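Side-chain contacts in transcriptional regulator fur family (Xanthomonas campestris pv. campestris, PDB 7DH8), which probably represses zinc-uptake genes by binding their regulatory DNA in a zinc-dependent manner: residues A47-L52 and Y63-W68; F95-E100 and V106-P111. One frame throughout, in Å; residues are numbered along the deposited sequence.

Interaction 1. Residues A47-L52 and Y63-W68; sequences ANVLRL and YELLDW
Leu52 and Val49, one helical turn apart on the same flank of their helix, meet Leu65 and Trp68 of the second helix in a contact held by van der Waals packing, mostly between side chains. The axes of the two short segments approach to 10.5 Å, with 118° between their N-to-C directions, a spacing bridged mainly by side chains. It illustrates how steeply crossed helices can be joined by a few hydrocarbon branches.

The aliphatic part centres on Leu65. Its CG lies opposite the backbone N (chi1 167°), which swings the forked end of the side chain across to the other helix. There Leu65 CD2 rests 3.6 Å from Val49 CG1, the two side chains meeting roughly at right angles. The second prong, Leu65 CD1, sits 3.9 Å from the same Val49 methyl and reaches the base of Leu52 at CB, at 4.1 Å, so one leucine spans both partners.

The second group involves Trp68. Leu52 CD1 does not lie on the indole but against its root, 3.8 Å from Trp68 CB, and touches the main chain at Trp68 O, 3.7 Å away. The six-membered part of the indole approaches the start of the Leu52 side chain, with Trp68 CE3 4.2 Å from Leu52 CB. One indole face is turned to its own helix, where Glu64 O and Leu65 CA lie over the rim.

Val69, just beyond, touches both Val49 and Leu52 and extends the seam. Val60, in the loop between the helices, packs on Leu65 and Trp68. Leu90 of helix 80-92 meets Val49, and helix 25-35 packs on Leu50, which faces away from the contact; the crossing thus belongs to the helical core of a winged-helix domain, as in Fur-family repressors.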
loop_
_atom_site.group_PDB
_atom_site.type_symbol
_atom_site.label_atom_id
_atom_site.label_comp_id
_atom_site.label_asym_id
_atom_site.label_seq_id
_atom_site.Cartn_x
_atom_site.Cartn_y
_atom_site.Cartn_z
ATOM N N ALA A 47 12.109 -23.262 -2.409
ATOM C CA ALA A 47 11.117 -24.092 -1.749
ATOM C C ALA A 47 11.140 -23.869 -0.242
ATOM O O ALA A 47 10.077 -23.810 0.405
ATOM C CB ALA A 47 11.370 -25.566 -2.082
ATOM N N ASN A 48 12.344 -23.734 0.329
ATOM C CA ASN A 48 12.459 -23.487 1.759
ATOM C C ASN A 48 11.998 -22.086 2.119
ATOM O O ASN A 48 11.432 -21.882 3.200
ATOM C CB ASN A 48 13.900 -23.710 2.233
ATOM C CG ASN A 48 14.009 -23.749 3.750
ATOM O OD1 ASN A 48 13.176 -24.365 4.430
ATOM N ND2 ASN A 48 15.040 -23.100 4.292
ATOM N N VAL A 49 12.233 -21.103 1.250
ATOM C CA VAL A 49 11.705 -19.776 1.521
ATOM C C VAL A 49 10.187 -19.806 1.444
ATOM O O VAL A 49 9.494 -19.333 2.348
ATOM C CB VAL A 49 12.314 -18.741 0.561
ATOM C CG1 VAL A 49 11.584 -17.413 0.673
ATOM C CG2 VAL A 49 13.752 -18.508 0.950
ATOM N N LEU A 50 9.654 -20.422 0.383
ATOM C CA LEU A 50 8.214 -20.508 0.208
ATOM C C LEU A 50 7.593 -21.246 1.370
ATOM O O LEU A 50 6.603 -20.785 1.952
ATOM C CB LEU A 50 7.883 -21.216 -1.114
ATOM C CG LEU A 50 6.395 -21.533 -1.297
ATOM C CD1 LEU A 50 5.577 -20.241 -1.363
ATOM C CD2 LEU A 50 6.150 -22.392 -2.527
ATOM N N ARG A 51 8.194 -22.389 1.744
ATOM C CA ARG A 51 7.680 -23.188 2.852
ATOM C C ARG A 51 7.655 -22.389 4.150
ATOM O O ARG A 51 6.659 -22.418 4.889
ATOM C CB ARG A 51 8.517 -24.458 3.020
ATOM C CG ARG A 51 7.989 -25.409 4.091
ATOM C CD ARG A 51 9.059 -26.415 4.564
ATOM N NE ARG A 51 10.028 -26.736 3.513
ATOM C CZ ARG A 51 9.762 -27.455 2.422
ATOM N NH1 ARG A 51 8.549 -27.964 2.213
ATOM N NH2 ARG A 51 10.727 -27.668 1.532
ATOM N N LEU A 52 8.758 -21.692 4.467
ATOM C CA LEU A 52 8.797 -20.874 5.673
ATOM C C LEU A 52 7.696 -19.816 5.669
ATOM O O LEU A 52 7.030 -19.595 6.689
ATOM C CB LEU A 52 10.170 -20.207 5.817
ATOM C CG LEU A 52 11.332 -21.148 6.244
ATOM C CD1 LEU A 52 12.689 -20.401 6.209
ATOM C CD2 LEU A 52 11.071 -21.812 7.598
ATOM N N TYR A 63 13.697 -9.671 7.304
ATOM C CA TYR A 63 14.748 -10.100 8.244
ATOM C C TYR A 63 14.336 -11.307 9.086
ATOM O O TYR A 63 15.191 -12.046 9.588
ATOM C CB TYR A 63 15.170 -8.966 9.168
ATOM C CG TYR A 63 14.100 -8.553 10.147
ATOM C CD1 TYR A 63 13.869 -9.285 11.309
ATOM C CD2 TYR A 63 13.318 -7.427 9.908
ATOM C CE1 TYR A 63 12.894 -8.897 12.174
ATOM C CE2 TYR A 63 12.340 -7.040 10.791
ATOM C CZ TYR A 63 12.154 -7.773 11.916
ATOM O OH TYR A 63 11.195 -7.396 12.840
ATOM N N GLU A 64 13.046 -11.521 9.291
ATOM C CA GLU A 64 12.658 -12.748 9.970
ATOM C C GLU A 64 12.900 -13.944 9.077
ATOM O O GLU A 64 13.273 -15.019 9.542
ATOM C CB GLU A 64 11.169 -12.694 10.356
ATOM C CG GLU A 64 10.895 -11.741 11.460
ATOM C CD GLU A 64 9.409 -11.610 11.664
ATOM O OE1 GLU A 64 8.668 -11.795 10.660
ATOM O OE2 GLU A 64 8.998 -11.323 12.814
ATOM N N LEU A 65 12.622 -13.793 7.789
ATOM C CA LEU A 65 12.817 -14.925 6.895
ATOM C C LEU A 65 14.286 -15.322 6.858
ATOM O O LEU A 65 14.621 -16.507 6.836
ATOM C CB LEU A 65 12.308 -14.547 5.495
ATOM C CG LEU A 65 12.653 -15.436 4.314
ATOM C CD1 LEU A 65 11.922 -16.785 4.473
ATOM C CD2 LEU A 65 12.243 -14.728 3.011
ATOM N N LEU A 66 15.179 -14.335 6.853
ATOM C CA LEU A 66 16.604 -14.665 6.851
ATOM C C LEU A 66 17.025 -15.376 8.122
ATOM O O LEU A 66 17.725 -16.389 8.052
ATOM C CB LEU A 66 17.450 -13.419 6.686
ATOM C CG LEU A 66 17.676 -13.395 5.199
ATOM C CD1 LEU A 66 16.456 -12.660 4.543
ATOM C CD2 LEU A 66 19.016 -12.804 4.902
ATOM N N ASP A 67 16.651 -14.828 9.280
ATOM C CA ASP A 67 16.807 -15.549 10.545
ATOM C C ASP A 67 16.377 -16.998 10.409
ATOM O O ASP A 67 17.172 -17.904 10.679
ATOM C CB ASP A 67 16.038 -14.875 11.684
ATOM C CG ASP A 67 16.779 -13.694 12.266
ATOM O OD1 ASP A 67 18.040 -13.746 12.308
ATOM O OD2 ASP A 67 16.105 -12.708 12.665
ATOM N N TRP A 68 15.137 -17.250 9.953
ATOM C CA TRP A 68 14.665 -18.640 9.932
ATOM C C TRP A 68 15.295 -19.512 8.850
ATOM O O TRP A 68 15.236 -20.747 8.927
ATOM C CB TRP A 68 13.167 -18.720 9.605
ATOM C CG TRP A 68 12.281 -17.881 10.475
ATOM C CD1 TRP A 68 12.587 -17.386 11.697
ATOM C CD2 TRP A 68 10.965 -17.420 10.175
ATOM N NE1 TRP A 68 11.551 -16.654 12.187
ATOM C CE2 TRP A 68 10.532 -16.668 11.279
ATOM C CE3 TRP A 68 10.096 -17.599 9.096
ATOM C CZ2 TRP A 68 9.296 -16.071 11.332
ATOM C CZ3 TRP A 68 8.844 -17.007 9.157
ATOM C CH2 TRP A 68 8.461 -16.248 10.273
#

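Interaction 2. Residues F95-E100 and V106-P111; sequences FVHKLE and VACHHP. With ZN (zinc ion), chain B.
Val106 O accepts the hydrogen bond of His97 N (2.8 Å, 164°), which arrives almost head-on to the carbonyl, and has a weaker CA-H...O contact from Val96 CA at 3.3 Å. The return bond, Val106 N to His97 O at 3.0 Å, lies in the carbonyl plane and completes the antiparallel hydrogen-bonded pair; Val96 and Ala107 form the adjoining non-hydrogen-bonded one. These strands are the beta hairpin that forms the wing of the winged-helix fold, as in Fur-family regulators. Past their ends, Cys108 N still reaches Phe95 O at 2.8 Å, but from 50° out of the carbonyl plane.

Leu99 and Val106 pack beside the paired strands, their side chains crossing near a right angle. Beyond them, Pro111 CB sits at the edge of the Phe95 ring, 3.5 Å from Phe95 CD1, although Pro111 is poorly ordered and its exact position less certain. Helix 25-35 packs against both.

With SG anti to the backbone N (chi1 177°), the Cys108 side chain extends toward the His97 ring and brings the sulfur to zinc at 2.1 Å; His97 NE2 binds the metal at 2.0 Å. The imidazole meets Phe120 edge-to-face, which probably helps to fix its tilt.

His116 and Glu131 supply the remaining ligands. Zinc thus ties the wing to the chain beyond, and would be expected to stabilise the cysteine as a thiolate. This is consistent with metal binding setting the conformation of the regulator.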
loop_
_atom_site.group_PDB
_atom_site.type_symbol
_atom_site.label_atom_id
_atom_site.label_comp_id
_atom_site.label_asym_id
_atom_site.label_seq_id
_atom_site.Cartn_x
_atom_site.Cartn_y
_atom_site.Cartn_z
ATOM N N PHE A 95 3.631 -16.363 -6.342
ATOM C CA PHE A 95 3.502 -17.311 -5.238
ATOM C C PHE A 95 3.555 -16.653 -3.861
ATOM O O PHE A 95 3.176 -17.284 -2.880
ATOM C CB PHE A 95 4.591 -18.386 -5.336
ATOM C CG PHE A 95 4.596 -19.105 -6.663
ATOM C CD1 PHE A 95 3.478 -19.848 -7.072
ATOM C CD2 PHE A 95 5.691 -19.035 -7.510
ATOM C CE1 PHE A 95 3.470 -20.512 -8.279
ATOM C CE2 PHE A 95 5.685 -19.704 -8.722
ATOM C CZ PHE A 95 4.574 -20.437 -9.111
ATOM N N VAL A 96 4.039 -15.421 -3.772
ATOM C CA VAL A 96 4.185 -14.695 -2.510
ATOM C C VAL A 96 3.742 -13.282 -2.805
ATOM O O VAL A 96 4.003 -12.769 -3.896
ATOM C CB VAL A 96 5.641 -14.726 -2.017
ATOM C CG1 VAL A 96 5.964 -13.494 -1.093
ATOM C CG2 VAL A 96 5.967 -16.090 -1.340
ATOM N N HIS A 97 3.025 -12.664 -1.879
ATOM C CA HIS A 97 2.614 -11.291 -2.049
ATOM C C HIS A 97 3.367 -10.452 -1.045
ATOM O O HIS A 97 3.494 -10.844 0.114
ATOM C CB HIS A 97 1.100 -11.090 -1.828
ATOM C CG HIS A 97 0.245 -11.838 -2.806
ATOM N ND1 HIS A 97 -0.013 -11.358 -4.073
ATOM C CD2 HIS A 97 -0.426 -13.009 -2.702
ATOM C CE1 HIS A 97 -0.784 -12.219 -4.718
ATOM N NE2 HIS A 97 -1.078 -13.214 -3.896
ATOM N N LYS A 98 3.819 -9.283 -1.483
ATOM C CA LYS A 98 4.330 -8.302 -0.555
ATOM C C LYS A 98 3.195 -7.367 -0.193
ATOM O O LYS A 98 2.581 -6.762 -1.080
ATOM C CB LYS A 98 5.487 -7.493 -1.147
ATOM C CG LYS A 98 6.147 -6.545 -0.050
ATOM C CD LYS A 98 7.203 -5.635 -0.717
ATOM C CE LYS A 98 7.589 -4.428 0.174
ATOM N NZ LYS A 98 8.771 -3.676 -0.428
ATOM N N LEU A 99 2.897 -7.274 1.096
ATOM C CA LEU A 99 1.892 -6.336 1.611
ATOM C C LEU A 99 2.559 -4.988 1.843
ATOM O O LEU A 99 3.372 -4.841 2.752
ATOM C CB LEU A 99 1.307 -6.867 2.906
ATOM C CG LEU A 99 0.620 -8.226 2.652
ATOM C CD1 LEU A 99 0.120 -8.818 3.962
ATOM C CD2 LEU A 99 -0.527 -8.092 1.570
ATOM N N GLU A 100 2.182 -3.988 1.051
ATOM C CA GLU A 100 2.908 -2.729 1.114
ATOM C C GLU A 100 2.668 -1.968 2.386
ATOM O O GLU A 100 3.562 -1.234 2.815
ATOM C CB GLU A 100 2.541 -1.838 -0.071
ATOM C CG GLU A 100 2.754 -2.522 -1.354
ATOM C CD GLU A 100 4.201 -2.446 -1.795
ATOM O OE1 GLU A 100 4.951 -1.689 -1.165
ATOM O OE2 GLU A 100 4.576 -3.144 -2.768
ATOM N N VAL A 106 3.497 -12.719 2.416
ATOM C CA VAL A 106 2.529 -13.768 2.735
ATOM C C VAL A 106 2.502 -14.680 1.520
ATOM O O VAL A 106 2.747 -14.236 0.391
ATOM C CB VAL A 106 1.069 -13.254 3.063
ATOM C CG1 VAL A 106 0.936 -12.612 4.432
ATOM C CG2 VAL A 106 0.508 -12.293 1.934
ATOM N N ALA A 107 2.233 -15.961 1.744
ATOM C CA ALA A 107 2.149 -16.882 0.626
ATOM C C ALA A 107 0.807 -16.691 -0.069
ATOM O O ALA A 107 -0.211 -16.377 0.569
ATOM C CB ALA A 107 2.320 -18.334 1.089
ATOM N N CYS A 108 0.807 -16.837 -1.390
ATOM C CA CYS A 108 -0.474 -16.789 -2.086
ATOM C C CYS A 108 -1.244 -18.087 -1.839
ATOM O O CYS A 108 -0.730 -19.189 -2.070
ATOM C CB CYS A 108 -0.300 -16.556 -3.578
ATOM S SG CYS A 108 -1.943 -16.592 -4.506
ATOM N N HIS A 109 -2.479 -17.937 -1.375
ATOM C CA HIS A 109 -3.366 -19.040 -1.018
ATOM C C HIS A 109 -3.755 -19.883 -2.250
ATOM O O HIS A 109 -3.946 -21.097 -2.097
ATOM C CB HIS A 109 -4.451 -18.517 -0.066
ATOM C CG HIS A 109 -5.517 -17.699 -0.738
ATOM N ND1 HIS A 109 -6.855 -17.785 -0.400
ATOM C CD2 HIS A 109 -5.449 -16.809 -1.759
ATOM C CE1 HIS A 109 -7.561 -16.974 -1.171
ATOM N NE2 HIS A 109 -6.733 -16.372 -2.007
ATOM N N HIS A 110 -3.872 -19.278 -3.466
ATOM C CA HIS A 110 -4.083 -19.989 -4.729
ATOM C C HIS A 110 -3.050 -19.509 -5.741
ATOM O O HIS A 110 -3.138 -18.389 -6.270
ATOM C CB HIS A 110 -5.516 -19.639 -5.111
ATOM C CG HIS A 110 -6.516 -20.473 -4.373
ATOM N ND1 HIS A 110 -6.508 -21.852 -4.432
ATOM C CD2 HIS A 110 -7.485 -20.137 -3.484
ATOM C CE1 HIS A 110 -7.449 -22.330 -3.636
ATOM N NE2 HIS A 110 -8.053 -21.312 -3.046
ATOM N N PRO A 111 -2.090 -20.380 -6.066
ATOM C CA PRO A 111 -0.803 -19.902 -6.598
ATOM C C PRO A 111 -0.845 -19.793 -8.111
ATOM O O PRO A 111 -0.188 -18.900 -8.673
ATOM C CB PRO A 111 0.257 -20.943 -6.212
ATOM C CG PRO A 111 -0.529 -22.204 -5.960
ATOM C CD PRO A 111 -1.785 -21.720 -5.289
HETATM ZN ZN ZN B . -2.452 -14.595 -4.413
#

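Overall arrangement
Interaction 1 and interaction 2 follow one another along the chain, with centres about 14 Å apart. Both lie in the winged-helix region, interaction 1 between two of its helices, interaction 2 in the wing and the loop after it, where the zinc site begins. They touch through Leu50, on the helix of 47-52: its CD1 lies 4.1 Å from Phe95 O and 4.2 Å from Val96 CG2. Leu90 of helix 80-92 adds a second bridge, packing on both Val49 and Val96, and Val31 of helix 25-35 meets Leu50 as well as Phe95 and Pro111. Interaction 1 is away from the metal sites, whereas interaction 2 supplies two zinc ligands. This packing offers one possible route by which a change at the zinc might be felt in the helices.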